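Local coordinates for plasmodesmata-located protein 5 (Arabidopsis thaliana, PDB 6GRE) that negatively regulates plasmodesmal permeability through callose deposition during salicylic acid-triggered immune responses, and so modulates cell-to-cell trafficking, at residues A[11-16]-A[88-93]; A[79-84]-A[98-103]. One frame throughout, in Å; residues are numbered along the deposited sequence.

Contact 1: A[11-16]-A[88-93]; sequences AVCSPA and ALCSNS
Cys13 and Cys90 bring the end of edge strand 10-13 against the C-terminal end of helix 72-90, with their CA atoms 5.0 Å apart. Their disulfide ties the strand to the helix end in the first DUF26 (Gnk2-homologous) domain. The helix ends at Cys90, and Ser91 leaves helical geometry with positive phi. A type II' beta turn from Cys90 to Ser93 follows, closed by Ser93 N bonding Cys90 O. It carries the chain back alongside 14-16, so that Ser14 and Ser93 lie close together. At both cysteines the CB points toward the other segment and the sulfur lies beside its own backbone N (chi1 -46° at Cys13, -72° at Cys90). Cys13 SG and Cys90 SG join at 2.0 Å. On one side of the bridge, Ala11 CB meets Leu89 CD1 at 4.0 Å. On the other side, Ser93 OG donates a short 2.6 Å hydrogen bond to Ser14 O. Ser93 OG lies in the plane of that carbonyl, directed at a lone pair, with an angle of 142° at Ser14 O. Ser14 OG donates forward to Ala16 O at 2.9 Å and also accepts a bond from Ser95 N. Asn92 OD1 is held by Lys17 NZ. Ala16 touches a bound N-acetylglucosamine. Ala16 O faces the turn, 3.5 Å from Ser93 CA in a CA-H...O contact.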
ATOM      1  N   ALA A  11      -2.728  -8.510  -5.358  1.00 19.04           N
ATOM      2  CA  ALA A  11      -1.986  -8.125  -6.535  1.00 19.81           C
ATOM      3  C   ALA A  11      -2.980  -7.598  -7.575  1.00 22.19           C
ATOM      4  O   ALA A  11      -4.029  -8.204  -7.846  1.00 25.32           O
ATOM      5  CB  ALA A  11      -1.195  -9.301  -7.055  1.00 21.68           C
ATOM      6  N   VAL A  12      -2.680  -6.452  -8.172  1.00 18.96           N
ATOM      7  CA  VAL A  12      -3.434  -5.955  -9.281  1.00 19.44           C
ATOM      8  C   VAL A  12      -2.501  -5.903 -10.491  1.00 20.62           C
ATOM      9  O   VAL A  12      -1.459  -5.237 -10.418  1.00 20.32           O
ATOM     10  CB  VAL A  12      -4.002  -4.558  -9.009  1.00 19.89           C
ATOM     11  CG1 VAL A  12      -4.890  -4.102 -10.160  1.00 21.28           C
ATOM     12  CG2 VAL A  12      -4.720  -4.510  -7.677  1.00 18.45           C
ATOM     13  N   CYS A  13      -2.930  -6.529 -11.602  1.00 22.03           N
ATOM     14  CA  CYS A  13      -2.113  -6.730 -12.822  1.00 23.83           C
ATOM     15  C   CYS A  13      -2.949  -6.321 -14.042  1.00 23.83           C
ATOM     16  O   CYS A  13      -4.039  -6.839 -14.220  1.00 29.46           O
ATOM     17  CB  CYS A  13      -1.679  -8.188 -12.949  1.00 25.35           C
ATOM     18  SG  CYS A  13      -1.035  -8.937 -11.428  1.00 27.35           S
ATOM     19  N   SER A  14      -2.463  -5.384 -14.858  1.00 24.34           N
ATOM     20  CA  SER A  14      -3.229  -4.896 -16.040  1.00 24.80           C
ATOM     21  C   SER A  14      -3.468  -6.019 -17.036  1.00 27.29           C
ATOM     22  O   SER A  14      -2.595  -6.852 -17.235  1.00 26.29           O
ATOM     23  CB  SER A  14      -2.533  -3.741 -16.715  1.00 25.42           C
ATOM     24  OG  SER A  14      -1.236  -4.127 -17.190  1.00 24.04           O
ATOM     25  N   PRO A  15      -4.665  -6.099 -17.671  1.00 29.52           N
ATOM     26  CA  PRO A  15      -4.857  -6.944 -18.853  1.00 30.85           C
ATOM     27  C   PRO A  15      -3.814  -6.725 -19.954  1.00 28.59           C
ATOM     28  O   PRO A  15      -3.352  -7.688 -20.549  1.00 33.55           O
ATOM     29  CB  PRO A  15      -6.234  -6.515 -19.368  1.00 31.12           C
ATOM     30  CG  PRO A  15      -6.974  -6.126 -18.109  1.00 32.09           C
ATOM     31  CD  PRO A  15      -5.924  -5.484 -17.218  1.00 32.35           C
ATOM     32  N   ALA A  16      -3.461  -5.465 -20.198  1.00 27.41           N
ATOM     33  CA  ALA A  16      -2.489  -5.104 -21.232  1.00 29.39           C
ATOM     34  C   ALA A  16      -1.098  -5.611 -20.836  1.00 31.17           C
ATOM     35  O   ALA A  16      -0.657  -5.396 -19.705  1.00 29.53           O
ATOM     36  CB  ALA A  16      -2.486  -3.619 -21.467  1.00 28.25           C
ATOM     37  N   ALA A  88       5.711 -13.490 -10.611  1.00 32.13           N
ATOM     38  CA  ALA A  88       4.871 -14.683 -10.716  1.00 31.81           C
ATOM     39  C   ALA A  88       3.400 -14.311 -10.938  1.00 30.88           C
ATOM     40  O   ALA A  88       2.691 -14.972 -11.674  1.00 33.88           O
ATOM     41  CB  ALA A  88       5.034 -15.515  -9.466  1.00 34.77           C
ATOM     42  N   LEU A  89       2.931 -13.252 -10.272  1.00 26.70           N
ATOM     43  CA  LEU A  89       1.519 -12.937 -10.240  1.00 27.54           C
ATOM     44  C   LEU A  89       1.114 -12.089 -11.454  1.00 28.27           C
ATOM     45  O   LEU A  89       0.060 -12.311 -12.048  1.00 29.78           O
ATOM     46  CB  LEU A  89       1.244 -12.200  -8.926  1.00 28.73           C
ATOM     47  CG  LEU A  89       1.397 -13.070  -7.682  1.00 30.62           C
ATOM     48  CD1 LEU A  89       1.450 -12.216  -6.419  1.00 30.68           C
ATOM     49  CD2 LEU A  89       0.284 -14.098  -7.598  1.00 32.01           C
ATOM     50  N   CYS A  90       1.918 -11.074 -11.773  1.00 24.49           N
ATOM     51  CA  CYS A  90       1.550 -10.098 -12.799  1.00 26.18           C
ATOM     52  C   CYS A  90       2.236 -10.395 -14.143  1.00 27.71           C
ATOM     53  O   CYS A  90       1.863  -9.812 -15.148  1.00 29.96           O
ATOM     54  CB  CYS A  90       1.875  -8.680 -12.344  1.00 25.81           C
ATOM     55  SG  CYS A  90       0.761  -8.069 -11.047  1.00 26.41           S
ATOM     56  N   SER A  91       3.220 -11.305 -14.136  1.00 29.64           N
ATOM     57  CA  SER A  91       4.023 -11.687 -15.314  1.00 30.87           C
ATOM     58  C   SER A  91       4.269 -10.480 -16.236  1.00 27.37           C
ATOM     59  O   SER A  91       5.031  -9.548 -15.886  1.00 28.09           O
ATOM     60  CB  SER A  91       3.388 -12.861 -16.031  1.00 31.63           C
ATOM     61  OG  SER A  91       2.124 -12.522 -16.563  1.00 36.78           O
ATOM     62  N   ASN A  92       3.633 -10.461 -17.411  1.00 25.05           N
ATOM     63  CA  ASN A  92       4.006  -9.480 -18.420  1.00 24.10           C
ATOM     64  C   ASN A  92       3.030  -8.293 -18.483  1.00 23.84           C
ATOM     65  O   ASN A  92       2.995  -7.596 -19.479  1.00 22.29           O
ATOM     66  CB  ASN A  92       4.190 -10.156 -19.784  1.00 27.46           C
ATOM     67  CG  ASN A  92       2.945 -10.843 -20.286  1.00 30.53           C
ATOM     68  OD1 ASN A  92       1.983 -11.013 -19.546  1.00 33.27           O
ATOM     69  ND2 ASN A  92       2.949 -11.228 -21.554  1.00 35.15           N
ATOM     70  N   SER A  93       2.322  -8.007 -17.379  1.00 23.06           N
ATOM     71  CA  SER A  93       1.464  -6.826 -17.295  1.00 21.96           C
ATOM     72  C   SER A  93       2.298  -5.546 -17.313  1.00 19.97           C
ATOM     73  O   SER A  93       3.301  -5.471 -16.635  1.00 20.42           O
ATOM     74  CB  SER A  93       0.623  -6.866 -16.045  1.00 23.09           C
ATOM     75  OG  SER A  93      -0.391  -7.844 -16.153  1.00 24.44           O
TER

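Contact 2: A[79-84]-A[98-103]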
ATOM      1  N   VAL A  79      10.369  -5.745   0.614  1.00 20.68           N
ATOM      2  CA  VAL A  79      10.373  -5.281  -0.764  1.00 20.80           C
ATOM      3  C   VAL A  79      10.987  -6.355  -1.669  1.00 21.57           C
ATOM      4  O   VAL A  79      10.492  -6.596  -2.763  1.00 21.20           O
ATOM      5  CB  VAL A  79      11.076  -3.922  -0.887  1.00 20.37           C
ATOM      6  CG1 VAL A  79      11.328  -3.534  -2.336  1.00 21.13           C
ATOM      7  CG2 VAL A  79      10.265  -2.850  -0.185  1.00 21.03           C
ATOM      8  N   SER A  80      12.044  -7.019  -1.188  1.00 25.35           N
ATOM      9  CA  SER A  80      12.642  -8.122  -1.935  1.00 26.55           C
ATOM     10  C   SER A  80      11.604  -9.207  -2.218  1.00 24.85           C
ATOM     11  O   SER A  80      11.536  -9.715  -3.339  1.00 28.26           O
ATOM     12  CB  SER A  80      13.813  -8.697  -1.197  1.00 27.46           C
ATOM     13  OG  SER A  80      14.876  -7.767  -1.166  1.00 31.64           O
ATOM     14  N   SER A  81      10.815  -9.558  -1.192  1.00 24.40           N
ATOM     15  CA  SER A  81       9.793 -10.564  -1.297  1.00 24.06           C
ATOM     16  C   SER A  81       8.702 -10.110  -2.272  1.00 23.17           C
ATOM     17  O   SER A  81       8.183 -10.902  -3.072  1.00 25.78           O
ATOM     18  CB  SER A  81       9.213 -10.912   0.058  1.00 25.19           C
ATOM     19  OG  SER A  81       8.116 -11.792  -0.105  1.00 28.13           O
ATOM     20  N   ALA A  82       8.330  -8.829  -2.196  1.00 21.74           N
ATOM     21  CA  ALA A  82       7.313  -8.309  -3.086  1.00 21.82           C
ATOM     22  C   ALA A  82       7.793  -8.452  -4.536  1.00 20.81           C
ATOM     23  O   ALA A  82       7.029  -8.848  -5.389  1.00 25.73           O
ATOM     24  CB  ALA A  82       6.990  -6.871  -2.744  1.00 20.88           C
ATOM     25  N   VAL A  83       9.042  -8.057  -4.784  1.00 23.47           N
ATOM     26  CA  VAL A  83       9.600  -8.117  -6.134  1.00 26.08           C
ATOM     27  C   VAL A  83       9.612  -9.579  -6.616  1.00 30.52           C
ATOM     28  O   VAL A  83       9.285  -9.860  -7.779  1.00 32.01           O
ATOM     29  CB  VAL A  83      11.001  -7.488  -6.181  1.00 26.10           C
ATOM     30  CG1 VAL A  83      11.720  -7.852  -7.478  1.00 28.53           C
ATOM     31  CG2 VAL A  83      10.946  -5.977  -6.000  1.00 26.20           C
ATOM     32  N   ALA A  84       9.950 -10.507  -5.711  1.00 31.26           N
ATOM     33  CA  ALA A  84      10.069 -11.939  -6.050  1.00 33.74           C
ATOM     34  C   ALA A  84       8.697 -12.546  -6.376  1.00 36.35           C
ATOM     35  O   ALA A  84       8.642 -13.564  -7.069  1.00 40.80           O
ATOM     36  CB  ALA A  84      10.741 -12.685  -4.923  1.00 34.90           C
ATOM     37  N   LEU A  98       1.496  -4.772  -5.923  1.00 15.97           N
ATOM     38  CA  LEU A  98       1.502  -5.836  -4.953  1.00 17.56           C
ATOM     39  C   LEU A  98       1.559  -5.226  -3.555  1.00 16.29           C
ATOM     40  O   LEU A  98       2.465  -4.462  -3.247  1.00 16.61           O
ATOM     41  CB  LEU A  98       2.692  -6.758  -5.214  1.00 18.16           C
ATOM     42  CG  LEU A  98       2.720  -8.049  -4.418  1.00 21.57           C
ATOM     43  CD1 LEU A  98       1.623  -8.990  -4.867  1.00 24.77           C
ATOM     44  CD2 LEU A  98       4.062  -8.726  -4.577  1.00 24.67           C
ATOM     45  N   GLN A  99       0.545  -5.556  -2.741  1.00 16.16           N
ATOM     46  CA  GLN A  99       0.443  -5.103  -1.386  1.00 16.34           C
ATOM     47  C   GLN A  99       0.694  -6.291  -0.469  1.00 17.12           C
ATOM     48  O   GLN A  99       0.032  -7.307  -0.596  1.00 16.58           O
ATOM     49  CB  GLN A  99      -0.946  -4.554  -1.081  1.00 16.99           C
ATOM     50  CG  GLN A  99      -1.104  -4.045   0.341  1.00 17.16           C
ATOM     51  CD  GLN A  99      -0.431  -2.719   0.568  1.00 16.55           C
ATOM     52  OE1 GLN A  99      -0.778  -1.744  -0.080  1.00 17.61           O
ATOM     53  NE2 GLN A  99       0.527  -2.682   1.479  1.00 17.00           N
ATOM     54  N   MET A 100       1.663  -6.124   0.413  1.00 16.65           N
ATOM     55  CA  MET A 100       1.956  -7.027   1.526  1.00 18.12           C
ATOM     56  C   MET A 100       1.603  -6.313   2.831  1.00 18.08           C
ATOM     57  O   MET A 100       1.309  -5.129   2.841  1.00 18.35           O
ATOM     58  CB  MET A 100       3.439  -7.392   1.522  1.00 21.00           C
ATOM     59  CG  MET A 100       3.743  -8.296   0.362  1.00 21.94           C
ATOM     60  SD  MET A 100       5.491  -8.600   0.090  1.00 23.95           S
ATOM     61  CE  MET A 100       5.915  -9.527   1.559  1.00 25.09           C
ATOM     62  N   GLU A 101       1.639  -7.045   3.935  1.00 19.22           N
ATOM     63  CA  GLU A 101       1.341  -6.462   5.210  1.00 21.37           C
ATOM     64  C   GLU A 101       2.254  -5.254   5.475  1.00 21.07           C
ATOM     65  O   GLU A 101       1.770  -4.203   5.899  1.00 23.20           O
ATOM     66  CB  GLU A 101       1.497  -7.524   6.294  1.00 24.69           C
ATOM     67  CG  GLU A 101       1.041  -7.071   7.663  1.00 28.82           C
ATOM     68  CD  GLU A 101      -0.456  -6.947   7.907  1.00 32.81           C
ATOM     69  OE1 GLU A 101      -1.268  -7.234   6.986  1.00 34.17           O
ATOM     70  OE2 GLU A 101      -0.813  -6.588   9.047  1.00 37.01           O
ATOM     71  N   ASN A 102       3.551  -5.390   5.192  1.00 19.54           N
ATOM     72  CA  ASN A 102       4.524  -4.404   5.647  1.00 21.24           C
ATOM     73  C   ASN A 102       5.088  -3.538   4.506  1.00 19.01           C
ATOM     74  O   ASN A 102       5.884  -2.654   4.765  1.00 18.69           O
ATOM     75  CB  ASN A 102       5.672  -5.089   6.370  1.00 24.25           C
ATOM     76  CG  ASN A 102       5.240  -5.596   7.730  1.00 27.08           C
ATOM     77  OD1 ASN A 102       4.191  -5.200   8.228  1.00 29.61           O
ATOM     78  ND2 ASN A 102       6.050  -6.460   8.312  1.00 33.93           N
ATOM     79  N   CYS A 103       4.646  -3.745   3.276  1.00 17.60           N
ATOM     80  CA  CYS A 103       5.165  -2.930   2.157  1.00 17.41           C
ATOM     81  C   CYS A 103       4.282  -3.111   0.931  1.00 16.59           C
ATOM     82  O   CYS A 103       3.484  -4.038   0.853  1.00 16.14           O
ATOM     83  CB  CYS A 103       6.614  -3.251   1.787  1.00 19.54           C
ATOM     84  SG  CYS A 103       6.863  -4.913   1.126  1.00 22.18           S
TER
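Ala82 presents its methyl group from helix 72-90 to Leu98, Met100 and Cys103, where strand 96-99 ends and the chain turns into strand 103-108. No hydrogen bond crosses between 79-84 and 98-103. Leu98 has CG anti to its own N (chi1 -171°), and chi2 of 69° then turns CD2 to the helix backbone. Leu98 CD2 lies 3.1 Å from Ala82 O, a tight contact, and 3.9 Å from Ala82 CB. Met100 extends through chi2 and then bends at chi3 (67°). Met100 SD rests 3.6 Å from Ala82 CB, while the bend carries Met100 CE across to Ser81 OG, 3.6 Å away. Cys103 SG lies 3.6 Å from Val79 N, and it is bonded to Cys78 SG, one residue earlier on the helix. Val79 CG2 packs on Cys103 CB, and Val79 also touches Phe35 of helix 23-38. Gln99 starts away from the helix, and its NE2 bonds Met100 O at 2.9 Å, nearly straight and in its own amide plane. Met100 N bonds Cys103 O, closing the connection between the two strands. A helix packed on an antiparallel sheet and tied to it by a disulfide is characteristic of the DUF26 (Gnk2-like) fold.

Contacts 1 and 2 lie in the first of the two DUF26 domains of this ectodomain, with centres about 15 Å apart. Both use helix 72-90: contact 2 takes its middle and contact 1 its C-terminal end. Both also reach the five-stranded antiparallel sheet, through the adjacent strands 10-13 and 96-99. Along the chain the order is 11-16, 79-84, 88-93, 98-103, so the segments alternate. Leu98 CD1 joins the two sites directly, 3.6 Å from both Ala11 CB and Leu89 CD1. The Cys13-Cys90 and Cys78-Cys103 disulfides thus fasten one helix to the sheet at two places, one near the surface and one in the buried interior.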